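Local coordinates for protein C2 toxin component I (PDB 2J3Z) that is the enzymatic ADP-ribosyltransferase component of the binary C2 toxin of Clostridium botulinum, an enzyme that modifies actin, at residues E17-G22 with V176-E181; V102-K107 with Y141-F146; V162-R167 with I209-S214; F56-L61 with T404-I409. The protein carries 1 engineered substitution. One frame throughout, in Å; residues are numbered along the deposited sequence.

How the contacts relate
All four contacts gather segments distant in sequence, and three lie within the N-terminal ADP-ribosyltransferase half. Contact 1, on edge strand 175-179, and contact 3, two inner strands, reach the same eight-stranded sheet, their centres about 21 Å apart. Contact 2 reaches that sheet too and touches contact 3 (centres about 12 Å apart), where Val-102 pairs with Val-164. It also touches contact 4 (centres about 14 Å apart), where Phe-144 and Ser-145 pack on helix 47-59. Contact 4 joins that helix to strand 397-411 in the C-terminal half, and along the chain its loop encloses contacts 2 and 3. The series thus runs from a sheet edge to the junction of two related halves.

Contact 1 of 4, residues E17-G22 with V176-E181; sequences EAKKWG and VLNDKE
The six-membered part of the Trp-21 indole is met obliquely by Val-176 CG1, 3.8 Å from Trp-21 CH2, and the two side chains cross at about a right angle. Phe-10 meets the same indole with its plane inclined by about 55°. The other flat group, the Asn-178 amide, lies beside the bent chain of Lys-19: CG anti to the backbone N (chi1 -177°) sends it that way. Asn-178 CB rests 3.6 Å from Gly-22 O. Lys-19 NZ stands 3.0 Å from Asn-178 ND2 and 3.3 Å from Asn-178 OD1. The nearer pair as modelled are two donors, so this is no hydrogen bond, and so short an approach makes the placing of these groups doubtful in detail. The contact sets helix 15-31 against strand 175-179, an outermost strand of the mixed sheet; the axes of the two segments make 123°. The backbone of Leu-177 is hydrogen-bonded to that of Ser-184 in strand 182-187, whereas the backbone N and O of Asn-178 are taken by the side chains of Glu-26 and Lys-45. Close packing of the Lys-19 chain, Asn-178 and Gly-22, with the Trp-21 to Val-176 touch, joins the segments; no clear hydrogen bond crosses.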
loop_
_atom_site.group_PDB
_atom_site.type_symbol
_atom_site.label_atom_id
_atom_site.label_comp_id
_atom_site.label_asym_id
_atom_site.label_seq_id
_atom_site.Cartn_x
_atom_site.Cartn_y
_atom_site.Cartn_z
ATOM N N GLU A 17 5.686 -22.435 -27.247
ATOM C CA GLU A 17 6.697 -21.403 -27.372
ATOM C C GLU A 17 7.001 -20.752 -26.007
ATOM O O GLU A 17 8.170 -20.636 -25.617
ATOM C CB GLU A 17 6.265 -20.390 -28.431
ATOM C CG GLU A 17 6.490 -20.936 -29.838
ATOM C CD GLU A 17 6.129 -19.959 -30.962
ATOM O OE1 GLU A 17 5.953 -18.740 -30.676
ATOM O OE2 GLU A 17 6.031 -20.427 -32.133
ATOM N N ALA A 18 5.944 -20.361 -25.295
ATOM C CA ALA A 18 6.024 -19.907 -23.906
ATOM C C ALA A 18 6.666 -20.949 -22.986
ATOM O O ALA A 18 7.546 -20.612 -22.211
ATOM C CB ALA A 18 4.640 -19.515 -23.400
ATOM N N LYS A 19 6.234 -22.203 -23.090
ATOM C CA LYS A 19 6.813 -23.319 -22.318
ATOM C C LYS A 19 8.327 -23.507 -22.516
ATOM O O LYS A 19 9.067 -23.706 -21.543
ATOM C CB LYS A 19 6.099 -24.636 -22.649
ATOM C CG LYS A 19 4.715 -24.817 -22.040
ATOM C CD LYS A 19 4.780 -25.444 -20.643
ATOM C CE LYS A 19 4.766 -24.391 -19.543
ATOM N NZ LYS A 19 5.055 -24.995 -18.228
ATOM N N LYS A 20 8.776 -23.439 -23.770
ATOM C CA LYS A 20 10.191 -23.618 -24.105
ATOM C C LYS A 20 11.022 -22.467 -23.522
ATOM O O LYS A 20 12.029 -22.704 -22.858
ATOM C CB LYS A 20 10.380 -23.720 -25.616
ATOM C CG LYS A 20 11.753 -24.203 -26.035
ATOM C CD LYS A 20 11.747 -24.695 -27.500
ATOM C CE LYS A 20 12.935 -25.609 -27.803
ATOM N NZ LYS A 20 12.657 -26.625 -28.904
ATOM N N TRP A 21 10.578 -21.234 -23.750
ATOM C CA TRP A 21 11.221 -20.065 -23.203
ATOM C C TRP A 21 11.261 -20.110 -21.661
ATOM O O TRP A 21 12.284 -19.775 -21.029
ATOM C CB TRP A 21 10.450 -18.827 -23.662
ATOM C CG TRP A 21 11.132 -17.538 -23.306
ATOM C CD1 TRP A 21 12.097 -16.894 -24.043
ATOM C CD2 TRP A 21 10.914 -16.726 -22.136
ATOM N NE1 TRP A 21 12.479 -15.740 -23.406
ATOM C CE2 TRP A 21 11.778 -15.612 -22.236
ATOM C CE3 TRP A 21 10.072 -16.830 -21.021
ATOM C CZ2 TRP A 21 11.825 -14.612 -21.271
ATOM C CZ3 TRP A 21 10.122 -15.846 -20.061
ATOM C CH2 TRP A 21 10.997 -14.742 -20.189
ATOM N N GLY A 22 10.131 -20.515 -21.074
ATOM C CA GLY A 22 9.951 -20.534 -19.632
ATOM C C GLY A 22 10.866 -21.510 -18.931
ATOM O O GLY A 22 11.371 -21.217 -17.841
ATOM N N VAL A 176 11.816 -16.066 -13.565
ATOM C CA VAL A 176 10.782 -16.758 -14.311
ATOM C C VAL A 176 10.499 -18.116 -13.685
ATOM O O VAL A 176 11.424 -18.891 -13.334
ATOM C CB VAL A 176 11.023 -16.886 -15.853
ATOM C CG1 VAL A 176 11.459 -15.570 -16.497
ATOM C CG2 VAL A 176 12.027 -17.890 -16.136
ATOM N N LEU A 177 9.200 -18.362 -13.539
ATOM C CA LEU A 177 8.689 -19.613 -13.046
ATOM C C LEU A 177 7.904 -20.283 -14.150
ATOM O O LEU A 177 7.052 -19.674 -14.835
ATOM C CB LEU A 177 7.829 -19.406 -11.795
ATOM C CG LEU A 177 8.579 -18.878 -10.561
ATOM C CD1 LEU A 177 7.600 -18.415 -9.473
ATOM C CD2 LEU A 177 9.570 -19.911 -10.026
ATOM N N ASN A 178 8.231 -21.551 -14.311
ATOM C CA ASN A 178 7.587 -22.420 -15.251
ATOM C C ASN A 178 6.968 -23.575 -14.466
ATOM O O ASN A 178 7.688 -24.411 -13.928
ATOM C CB ASN A 178 8.654 -22.921 -16.225
ATOM C CG ASN A 178 8.095 -23.782 -17.311
ATOM O OD1 ASN A 178 8.225 -24.997 -17.286
ATOM N ND2 ASN A 178 7.474 -23.160 -18.281
ATOM N N ASP A 179 5.645 -23.593 -14.353
ATOM C CA ASP A 179 4.946 -24.779 -13.835
ATOM C C ASP A 179 3.643 -25.044 -14.554
ATOM O O ASP A 179 2.820 -24.135 -14.738
ATOM C CB ASP A 179 4.658 -24.705 -12.317
ATOM C CG ASP A 179 3.560 -23.705 -11.966
ATOM O OD1 ASP A 179 3.308 -22.815 -12.789
ATOM O OD2 ASP A 179 2.950 -23.793 -10.879
ATOM N N LYS A 180 3.472 -26.297 -14.957
ATOM C CA LYS A 180 2.155 -26.825 -15.289
ATOM C C LYS A 180 1.319 -25.838 -16.131
ATOM O O LYS A 180 0.291 -25.295 -15.668
ATOM C CB LYS A 180 1.429 -27.135 -13.969
ATOM C CG LYS A 180 0.962 -28.562 -13.810
ATOM C CD LYS A 180 -0.219 -28.611 -12.842
ATOM C CE LYS A 180 -1.548 -28.359 -13.590
ATOM N NZ LYS A 180 -2.578 -27.741 -12.689
ATOM N N GLU A 181 1.772 -25.593 -17.356
ATOM C CA GLU A 181 1.047 -24.720 -18.333
ATOM C C GLU A 181 1.039 -23.193 -18.091
ATOM O O GLU A 181 0.719 -22.444 -19.016
ATOM C CB GLU A 181 -0.379 -25.243 -18.668
ATOM C CG GLU A 181 -1.562 -24.712 -17.827
ATOM C CD GLU A 181 -2.923 -25.075 -18.454
ATOM O OE1 GLU A 181 -3.022 -26.096 -19.197
ATOM O OE2 GLU A 181 -3.904 -24.326 -18.214
#

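Contact 2 of 4, residues V102-K107 with Y141-F146; sequences VNFTPK and YTKFSF. With SO4 (sulfate ion), chain P.
An inverse gamma turn centred on Asn-103 presents its carbonyl to Lys-143 on the facing segment: Lys-143 NZ donates to Asn-103 O at 3.2 Å, tilted 33° from the carbonyl plane. The ammonium group also forms a salt bridge with Glu-108, whose other carboxylate oxygen accepts from Thr-105 N, so one carboxylate ties the loop to the lysine of the facing segment. Asn-103 OD1, 3.4 Å from Lys-143 CE, accepts a bond from Ser-148 N. The contact joins the loop after strand 98-102 to the short edge strand 141-142 of the same mixed sheet and the residues that follow it. The ring of Phe-104, the next residue of the loop, takes Lys-143 over one face. Lys-143 CG lies anti to the backbone N (chi1 -163°), and the bend at chi4 (88°) turns NZ off the line of the chain that crosses the ring. Lys-143 CD sits above the ring centre, 4.2 Å from the centroid of Phe-104, in a CH-pi contact. Tyr-141 O approaches the same ring obliquely, 3.5 Å from Phe-104 CZ. One water accepts from Asn-103 ND2 and donates to Phe-146 O. Thr-105 OG1 donates to O1 of a sulfate at 2.6 Å, an ion probably from the crystallisation liquor.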
loop_
_atom_site.group_PDB
_atom_site.type_symbol
_atom_site.label_atom_id
_atom_site.label_comp_id
_atom_site.label_asym_id
_atom_site.label_seq_id
_atom_site.Cartn_x
_atom_site.Cartn_y
_atom_site.Cartn_z
ATOM N N VAL A 102 -0.585 -8.957 -14.688
ATOM C CA VAL A 102 -0.259 -8.897 -13.249
ATOM C C VAL A 102 -1.405 -9.455 -12.414
ATOM O O VAL A 102 -2.585 -9.236 -12.735
ATOM C CB VAL A 102 0.142 -7.465 -12.757
ATOM C CG1 VAL A 102 1.529 -7.144 -13.208
ATOM C CG2 VAL A 102 -0.842 -6.377 -13.272
ATOM N N ASN A 103 -1.048 -10.170 -11.351
ATOM C CA ASN A 103 -2.003 -10.875 -10.509
ATOM C C ASN A 103 -2.664 -10.016 -9.424
ATOM O O ASN A 103 -2.547 -10.321 -8.234
ATOM C CB ASN A 103 -1.346 -12.119 -9.867
ATOM C CG ASN A 103 -0.187 -11.757 -8.913
ATOM O OD1 ASN A 103 0.467 -10.735 -9.085
ATOM N ND2 ASN A 103 0.062 -12.613 -7.911
ATOM N N PHE A 104 -3.351 -8.949 -9.836
ATOM C CA PHE A 104 -4.198 -8.175 -8.938
ATOM C C PHE A 104 -5.575 -8.811 -8.893
ATOM O O PHE A 104 -6.142 -9.165 -9.949
ATOM C CB PHE A 104 -4.381 -6.743 -9.447
ATOM C CG PHE A 104 -3.275 -5.809 -9.090
ATOM C CD1 PHE A 104 -2.095 -5.778 -9.840
ATOM C CD2 PHE A 104 -3.427 -4.919 -8.020
ATOM C CE1 PHE A 104 -1.068 -4.864 -9.510
ATOM C CE2 PHE A 104 -2.405 -4.005 -7.681
ATOM C CZ PHE A 104 -1.234 -3.974 -8.429
ATOM N N THR A 105 -6.117 -8.939 -7.683
ATOM C CA THR A 105 -7.485 -9.391 -7.494
ATOM C C THR A 105 -8.401 -8.158 -7.439
ATOM O O THR A 105 -7.912 -7.036 -7.330
ATOM C CB THR A 105 -7.624 -10.191 -6.193
ATOM O OG1 THR A 105 -7.138 -9.386 -5.118
ATOM C CG2 THR A 105 -6.785 -11.494 -6.244
ATOM N N PRO A 106 -9.726 -8.360 -7.549
ATOM C CA PRO A 106 -10.659 -7.280 -7.271
ATOM C C PRO A 106 -10.370 -6.547 -5.940
ATOM O O PRO A 106 -10.343 -5.315 -5.913
ATOM C CB PRO A 106 -12.000 -7.998 -7.211
ATOM C CG PRO A 106 -11.811 -9.198 -8.135
ATOM C CD PRO A 106 -10.408 -9.606 -7.968
ATOM N N LYS A 107 -10.106 -7.282 -4.863
ATOM C CA LYS A 107 -9.934 -6.652 -3.543
ATOM C C LYS A 107 -8.797 -5.665 -3.540
ATOM O O LYS A 107 -8.886 -4.602 -2.918
ATOM C CB LYS A 107 -9.732 -7.701 -2.444
ATOM C CG LYS A 107 -11.042 -8.314 -1.931
ATOM C CD LYS A 107 -10.669 -9.598 -1.171
ATOM C CE LYS A 107 -11.845 -10.230 -0.429
ATOM N NZ LYS A 107 -13.077 -10.012 -1.198
ATOM N N TYR A 141 -3.123 1.699 -7.523
ATOM C CA TYR A 141 -3.176 0.629 -6.536
ATOM C C TYR A 141 -1.825 -0.093 -6.397
ATOM O O TYR A 141 -1.318 -0.671 -7.362
ATOM C CB TYR A 141 -4.253 -0.402 -6.897
ATOM C CG TYR A 141 -5.630 0.189 -6.956
ATOM C CD1 TYR A 141 -6.390 0.361 -5.791
ATOM C CD2 TYR A 141 -6.161 0.614 -8.176
ATOM C CE1 TYR A 141 -7.655 0.919 -5.851
ATOM C CE2 TYR A 141 -7.418 1.158 -8.246
ATOM C CZ TYR A 141 -8.162 1.315 -7.077
ATOM O OH TYR A 141 -9.412 1.888 -7.153
ATOM N N THR A 142 -1.271 -0.055 -5.200
ATOM C CA THR A 142 -0.005 -0.710 -4.901
ATOM C C THR A 142 -0.168 -2.189 -4.544
ATOM O O THR A 142 -1.001 -2.578 -3.729
ATOM C CB THR A 142 0.773 0.067 -3.786
ATOM O OG1 THR A 142 1.159 1.356 -4.292
ATOM C CG2 THR A 142 2.038 -0.690 -3.332
ATOM N N LYS A 143 0.627 -3.022 -5.193
ATOM C CA LYS A 143 0.743 -4.413 -4.763
ATOM C C LYS A 143 1.838 -4.551 -3.708
ATOM O O LYS A 143 3.028 -4.546 -4.018
ATOM C CB LYS A 143 0.957 -5.365 -5.951
ATOM C CG LYS A 143 0.670 -6.792 -5.545
ATOM C CD LYS A 143 0.099 -7.636 -6.639
ATOM C CE LYS A 143 0.005 -9.102 -6.168
ATOM N NZ LYS A 143 -1.239 -9.484 -5.455
ATOM N N PHE A 144 1.432 -4.665 -2.454
ATOM C CA PHE A 144 2.394 -4.795 -1.353
ATOM C C PHE A 144 3.340 -6.001 -1.470
ATOM O O PHE A 144 4.536 -5.902 -1.147
ATOM C CB PHE A 144 1.670 -4.876 -0.012
ATOM C CG PHE A 144 0.780 -3.717 0.256
ATOM C CD1 PHE A 144 1.293 -2.413 0.268
ATOM C CD2 PHE A 144 -0.590 -3.916 0.467
ATOM C CE1 PHE A 144 0.441 -1.301 0.511
ATOM C CE2 PHE A 144 -1.438 -2.842 0.737
ATOM C CZ PHE A 144 -0.915 -1.523 0.750
ATOM N N SER A 145 2.791 -7.136 -1.896
ATOM C CA SER A 145 3.573 -8.330 -2.048
ATOM C C SER A 145 4.350 -8.297 -3.378
ATOM O O SER A 145 4.210 -7.359 -4.182
ATOM C CB SER A 145 2.646 -9.549 -2.004
ATOM O OG SER A 145 1.851 -9.637 -3.163
ATOM N N PHE A 146 5.174 -9.317 -3.580
ATOM C CA PHE A 146 5.705 -9.654 -4.892
ATOM C C PHE A 146 4.585 -9.701 -5.938
ATOM O O PHE A 146 3.406 -9.880 -5.620
ATOM C CB PHE A 146 6.401 -11.022 -4.825
ATOM C CG PHE A 146 7.505 -11.085 -3.791
ATOM C CD1 PHE A 146 7.313 -11.754 -2.586
ATOM C CD2 PHE A 146 8.733 -10.461 -4.024
ATOM C CE1 PHE A 146 8.343 -11.827 -1.623
ATOM C CE2 PHE A 146 9.761 -10.522 -3.076
ATOM C CZ PHE A 146 9.562 -11.199 -1.866
HETATM S S SO4 P . -6.775 -11.118 -2.043
HETATM O O1 SO4 P . -7.271 -9.833 -2.552
HETATM O O2 SO4 P . -7.711 -12.189 -2.433
HETATM O O3 SO4 P . -5.439 -11.404 -2.587
HETATM O O4 SO4 P . -6.700 -11.040 -0.580
HETATM O O HOH W 1 2.401 -12.531 -6.287
#

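Contact 3 of 4, residues V162-R167 with I209-S214; sequences VIVKTR and ILIEGS
Backbone hydrogen bonds dominate the pairing of Val-162 to Arg-167 with Ile-209 to Ser-214, two parallel strands; the axes of the two segments make 25°. Following the alternation of parallel sheets, Ile-163 N donates to Ile-209 O at 2.8 Å and Ile-163 O accepts from Ile-211 N at 2.7 Å; two residues on, Lys-165 repeats the pattern with Ile-211 O and Gly-213 N. Weaker CA-H...O contacts fill the intervals, as where Val-162 CA faces Ile-209 O. A side chain adds one more bond: Thr-166 OG1, anti to the backbone N (chi1 -167°), donates to Gly-213 O at 2.9 Å from well above the carbonyl plane.

Apolar contacts lie on both faces. Val-162 CG2 touches Ile-211 CD1 at 3.9 Å on one, and Ile-163 CG2 meets Leu-210 CD1, also at 3.9 Å, on the other. Beyond the latter pair, Lys-165 and Glu-212 run side by side in the same direction. Lys-165 CD lies 3.6 Å from Glu-212 OE2, but the opposite charges stay apart, with Lys-165 NZ 4.7 Å from Glu-212 OE1, so any attraction is probably modest.

The pair occupies the interior of the mixed sheet, with strand 98-102 beyond 162-168 and strand 192-203 beyond 206-216. Helix 126-136 packs on the face carrying Ile-209 and Ile-211, through Leu-129, Val-132 and Ile-136.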
loop_
_atom_site.group_PDB
_atom_site.type_symbol
_atom_site.label_atom_id
_atom_site.label_comp_id
_atom_site.label_asym_id
_atom_site.label_seq_id
_atom_site.Cartn_x
_atom_site.Cartn_y
_atom_site.Cartn_z
ATOM N N VAL A 162 -11.227 -10.438 -13.360
ATOM C CA VAL A 162 -10.505 -9.264 -13.746
ATOM C C VAL A 162 -9.243 -9.742 -14.422
ATOM O O VAL A 162 -8.624 -10.720 -13.958
ATOM C CB VAL A 162 -10.278 -8.390 -12.457
ATOM C CG1 VAL A 162 -8.820 -8.205 -12.098
ATOM C CG2 VAL A 162 -11.093 -7.057 -12.521
ATOM N N ILE A 163 -8.893 -9.101 -15.542
ATOM C CA ILE A 163 -7.628 -9.362 -16.239
ATOM C C ILE A 163 -6.892 -8.056 -16.376
ATOM O O ILE A 163 -7.375 -7.130 -17.050
ATOM C CB ILE A 163 -7.797 -9.991 -17.661
ATOM C CG1 ILE A 163 -8.468 -11.357 -17.610
ATOM C CG2 ILE A 163 -6.445 -10.131 -18.373
ATOM C CD1 ILE A 163 -9.034 -11.750 -18.955
ATOM N N VAL A 164 -5.724 -7.994 -15.740
ATOM C CA VAL A 164 -4.964 -6.759 -15.704
ATOM C C VAL A 164 -3.717 -6.876 -16.558
ATOM O O VAL A 164 -2.719 -7.491 -16.134
ATOM C CB VAL A 164 -4.595 -6.317 -14.257
ATOM C CG1 VAL A 164 -4.153 -4.863 -14.264
ATOM C CG2 VAL A 164 -5.777 -6.483 -13.330
ATOM N N LYS A 165 -3.785 -6.262 -17.739
ATOM C CA LYS A 165 -2.701 -6.300 -18.708
ATOM C C LYS A 165 -1.826 -5.054 -18.647
ATOM O O LYS A 165 -2.327 -3.906 -18.639
ATOM C CB LYS A 165 -3.260 -6.467 -20.103
ATOM C CG LYS A 165 -2.227 -6.824 -21.161
ATOM C CD LYS A 165 -2.902 -6.693 -22.533
ATOM C CE LYS A 165 -1.996 -7.127 -23.659
ATOM N NZ LYS A 165 -2.844 -7.479 -24.842
ATOM N N THR A 166 -0.521 -5.287 -18.609
ATOM C CA THR A 166 0.454 -4.217 -18.452
ATOM C C THR A 166 1.786 -4.532 -19.141
ATOM O O THR A 166 1.974 -5.633 -19.715
ATOM C CB THR A 166 0.666 -3.862 -16.939
ATOM O OG1 THR A 166 1.383 -2.633 -16.823
ATOM C CG2 THR A 166 1.420 -4.961 -16.188
ATOM N N ARG A 167 2.686 -3.545 -19.090
ATOM C CA ARG A 167 4.026 -3.645 -19.621
ATOM C C ARG A 167 5.034 -3.450 -18.468
ATOM O O ARG A 167 4.960 -2.463 -17.723
ATOM C CB ARG A 167 4.218 -2.596 -20.725
ATOM C CG ARG A 167 5.544 -2.643 -21.478
ATOM C CD ARG A 167 5.741 -1.403 -22.366
ATOM N NE ARG A 167 5.247 -1.605 -23.733
ATOM C CZ ARG A 167 5.990 -1.901 -24.819
ATOM N NH1 ARG A 167 7.315 -2.043 -24.729
ATOM N NH2 ARG A 167 5.403 -2.057 -26.017
ATOM N N ILE A 209 -13.493 -8.384 -16.815
ATOM C CA ILE A 209 -13.130 -6.981 -17.013
ATOM C C ILE A 209 -11.649 -6.969 -17.421
ATOM O O ILE A 209 -10.762 -7.320 -16.625
ATOM C CB ILE A 209 -13.401 -6.108 -15.755
ATOM C CG1 ILE A 209 -14.902 -6.106 -15.458
ATOM C CG2 ILE A 209 -12.893 -4.675 -15.981
ATOM C CD1 ILE A 209 -15.293 -5.431 -14.177
ATOM N N LEU A 210 -11.407 -6.608 -18.678
ATOM C CA LEU A 210 -10.046 -6.459 -19.181
ATOM C C LEU A 210 -9.592 -5.055 -18.851
ATOM O O LEU A 210 -10.176 -4.075 -19.301
ATOM C CB LEU A 210 -9.963 -6.724 -20.693
ATOM C CG LEU A 210 -8.635 -6.482 -21.440
ATOM C CD1 LEU A 210 -7.528 -7.426 -20.935
ATOM C CD2 LEU A 210 -8.844 -6.629 -22.943
ATOM N N ILE A 211 -8.562 -4.971 -18.031
ATOM C CA ILE A 211 -8.003 -3.691 -17.663
ATOM C C ILE A 211 -6.630 -3.517 -18.327
ATOM O O ILE A 211 -5.806 -4.421 -18.327
ATOM C CB ILE A 211 -7.932 -3.556 -16.141
ATOM C CG1 ILE A 211 -9.325 -3.771 -15.540
ATOM C CG2 ILE A 211 -7.371 -2.204 -15.740
ATOM C CD1 ILE A 211 -9.305 -3.958 -14.044
ATOM N N GLU A 212 -6.423 -2.364 -18.954
ATOM C CA GLU A 212 -5.101 -1.994 -19.448
ATOM C C GLU A 212 -4.594 -0.948 -18.456
ATOM O O GLU A 212 -5.264 0.090 -18.223
ATOM C CB GLU A 212 -5.166 -1.411 -20.867
ATOM C CG GLU A 212 -5.961 -2.245 -21.885
ATOM C CD GLU A 212 -5.128 -3.242 -22.704
ATOM O OE1 GLU A 212 -5.723 -3.993 -23.519
ATOM O OE2 GLU A 212 -3.888 -3.279 -22.559
ATOM N N GLY A 213 -3.441 -1.256 -17.853
ATOM C CA GLY A 213 -2.818 -0.405 -16.842
ATOM C C GLY A 213 -1.341 -0.112 -17.082
ATOM O O GLY A 213 -0.648 -0.863 -17.782
ATOM N N SER A 214 -0.865 1.000 -16.515
ATOM C CA SER A 214 0.571 1.279 -16.452
ATOM C C SER A 214 1.123 0.767 -15.133
ATOM O O SER A 214 0.503 0.893 -14.070
ATOM C CB SER A 214 0.855 2.768 -16.568
ATOM O OG SER A 214 0.149 3.299 -17.681
#

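Contact 4 of 4, residues F56-L61 with T404-I409; sequences FSTDIL and TPITSI
With its carboxylate carbon CG anti to the carbonyl carbon (chi1 -59°), Asp-59 turns its acid group off the helix to lie alongside Thr-407, both side chains pointing the same way. Phe-56, three residues earlier, has CG anti to the backbone N instead (chi1 -164°), which carries the ring back to Ile-409 although its CB points away from the strand.

The single hydrogen bond across the segments runs from Thr-407 N to Asp-59 OD1, 2.9 Å long and nearly straight at 167°. The N-H reaches the oxygen from above the carboxylate plane. Beside it, Asp-59 OD2 stands 3.3 Å from Thr-407 O, both acceptors; such proximity in a buried place would be expected to make the acid somewhat easier to protonate. Apolar contacts flank the acid: Thr-58 CG2 meets Ile-406 CG2 at 3.8 Å, and Phe-56 CE2 meets Ile-409 CD1, also at 3.8 Å, their side chains crossing at about a right angle. Thr-58 OG1 meanwhile bonds to Asp-54 O within the helix, so its methyl serves the contact.

The arrangement sets the C-terminal part of helix 47-59 against strand 397-411, bridging the two ADP-ribosyltransferase-related halves of the chain. Strand 414-426 pairs with that strand through Gln-418 and Val-420, while helices 65-73 and 77-89 pack on Phe-56, with Met-71 of the former also reaching Ile-409.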
loop_
_atom_site.group_PDB
_atom_site.type_symbol
_atom_site.label_atom_id
_atom_site.label_comp_id
_atom_site.label_asym_id
_atom_site.label_seq_id
_atom_site.Cartn_x
_atom_site.Cartn_y
_atom_site.Cartn_z
ATOM N N PHE A 56 2.601 -12.635 4.296
ATOM C CA PHE A 56 3.666 -12.269 5.208
ATOM C C PHE A 56 4.457 -11.067 4.703
ATOM O O PHE A 56 4.757 -10.177 5.483
ATOM C CB PHE A 56 4.595 -13.448 5.443
ATOM C CG PHE A 56 5.481 -13.284 6.640
ATOM C CD1 PHE A 56 6.831 -12.963 6.485
ATOM C CD2 PHE A 56 4.967 -13.456 7.948
ATOM C CE1 PHE A 56 7.656 -12.814 7.595
ATOM C CE2 PHE A 56 5.812 -13.315 9.100
ATOM C CZ PHE A 56 7.155 -12.996 8.918
ATOM N N SER A 57 4.768 -11.034 3.400
ATOM C CA SER A 57 5.546 -9.943 2.793
ATOM C C SER A 57 4.783 -8.636 2.861
ATOM O O SER A 57 5.371 -7.560 2.718
ATOM C CB SER A 57 5.943 -10.262 1.329
ATOM O OG SER A 57 4.923 -9.956 0.374
ATOM N N THR A 58 3.470 -8.726 3.052
ATOM C CA THR A 58 2.668 -7.530 3.294
ATOM C C THR A 58 2.779 -7.160 4.772
ATOM O O THR A 58 3.097 -6.008 5.106
ATOM C CB THR A 58 1.194 -7.736 2.893
ATOM O OG1 THR A 58 1.138 -8.142 1.509
ATOM C CG2 THR A 58 0.424 -6.468 3.084
ATOM N N ASP A 59 2.521 -8.135 5.640
ATOM C CA ASP A 59 2.554 -7.955 7.096
ATOM C C ASP A 59 3.791 -7.246 7.636
ATOM O O ASP A 59 3.684 -6.469 8.581
ATOM C CB ASP A 59 2.456 -9.310 7.829
ATOM C CG ASP A 59 1.184 -10.085 7.487
ATOM O OD1 ASP A 59 0.171 -9.457 7.061
ATOM O OD2 ASP A 59 1.226 -11.336 7.625
ATOM N N ILE A 60 4.957 -7.543 7.052
ATOM C CA ILE A 60 6.219 -7.043 7.586
ATOM C C ILE A 60 6.485 -5.576 7.230
ATOM O O ILE A 60 7.384 -4.965 7.816
ATOM C CB ILE A 60 7.415 -7.916 7.194
ATOM C CG1 ILE A 60 7.597 -7.980 5.661
ATOM C CG2 ILE A 60 7.273 -9.272 7.809
ATOM C CD1 ILE A 60 8.769 -8.867 5.204
ATOM N N LEU A 61 5.728 -5.046 6.259
ATOM C CA LEU A 61 5.766 -3.635 5.895
ATOM C C LEU A 61 4.999 -2.793 6.903
ATOM O O LEU A 61 5.209 -1.579 6.992
ATOM C CB LEU A 61 5.219 -3.404 4.475
ATOM C CG LEU A 61 5.756 -4.208 3.247
ATOM C CD1 LEU A 61 5.018 -3.730 2.008
ATOM C CD2 LEU A 61 7.265 -4.094 3.051
ATOM N N THR A 404 -7.195 -3.073 3.255
ATOM C CA THR A 404 -6.496 -4.324 3.128
ATOM C C THR A 404 -6.138 -4.866 4.507
ATOM O O THR A 404 -5.355 -4.227 5.244
ATOM C CB THR A 404 -5.187 -4.196 2.265
ATOM O OG1 THR A 404 -5.521 -3.783 0.927
ATOM C CG2 THR A 404 -4.392 -5.548 2.240
ATOM N N PRO A 405 -6.735 -6.021 4.863
ATOM C CA PRO A 405 -6.483 -6.641 6.156
ATOM C C PRO A 405 -5.100 -7.231 6.155
ATOM O O PRO A 405 -4.632 -7.725 5.126
ATOM C CB PRO A 405 -7.544 -7.752 6.251
ATOM C CG PRO A 405 -8.520 -7.495 5.134
ATOM C CD PRO A 405 -7.716 -6.799 4.072
ATOM N N ILE A 406 -4.459 -7.157 7.315
ATOM C CA ILE A 406 -3.135 -7.706 7.496
ATOM C C ILE A 406 -3.031 -8.385 8.849
ATOM O O ILE A 406 -3.913 -8.244 9.694
ATOM C CB ILE A 406 -2.023 -6.604 7.404
ATOM C CG1 ILE A 406 -2.202 -5.502 8.482
ATOM C CG2 ILE A 406 -1.924 -6.029 5.989
ATOM C CD1 ILE A 406 -0.911 -4.709 8.732
ATOM N N THR A 407 -1.933 -9.111 9.034
ATOM C CA THR A 407 -1.578 -9.710 10.307
ATOM C C THR A 407 -0.263 -9.073 10.747
ATOM O O THR A 407 0.796 -9.606 10.443
ATOM C CB THR A 407 -1.487 -11.223 10.168
ATOM O OG1 THR A 407 -2.719 -11.681 9.614
ATOM C CG2 THR A 407 -1.251 -11.907 11.512
ATOM N N SER A 408 -0.352 -7.918 11.431
ATOM C CA SER A 408 0.830 -7.205 11.951
ATOM C C SER A 408 1.547 -8.009 13.027
ATOM O O SER A 408 0.912 -8.692 13.839
ATOM C CB SER A 408 0.452 -5.850 12.537
ATOM O OG SER A 408 1.586 -5.000 12.733
ATOM N N ILE A 409 2.867 -7.915 13.032
ATOM C CA ILE A 409 3.694 -8.572 14.055
ATOM C C ILE A 409 4.123 -7.532 15.083
ATOM O O ILE A 409 4.689 -6.500 14.716
ATOM C CB ILE A 409 4.923 -9.283 13.467
ATOM C CG1 ILE A 409 4.462 -10.202 12.314
ATOM C CG2 ILE A 409 5.817 -9.955 14.631
ATOM C CD1 ILE A 409 4.847 -11.654 12.402
#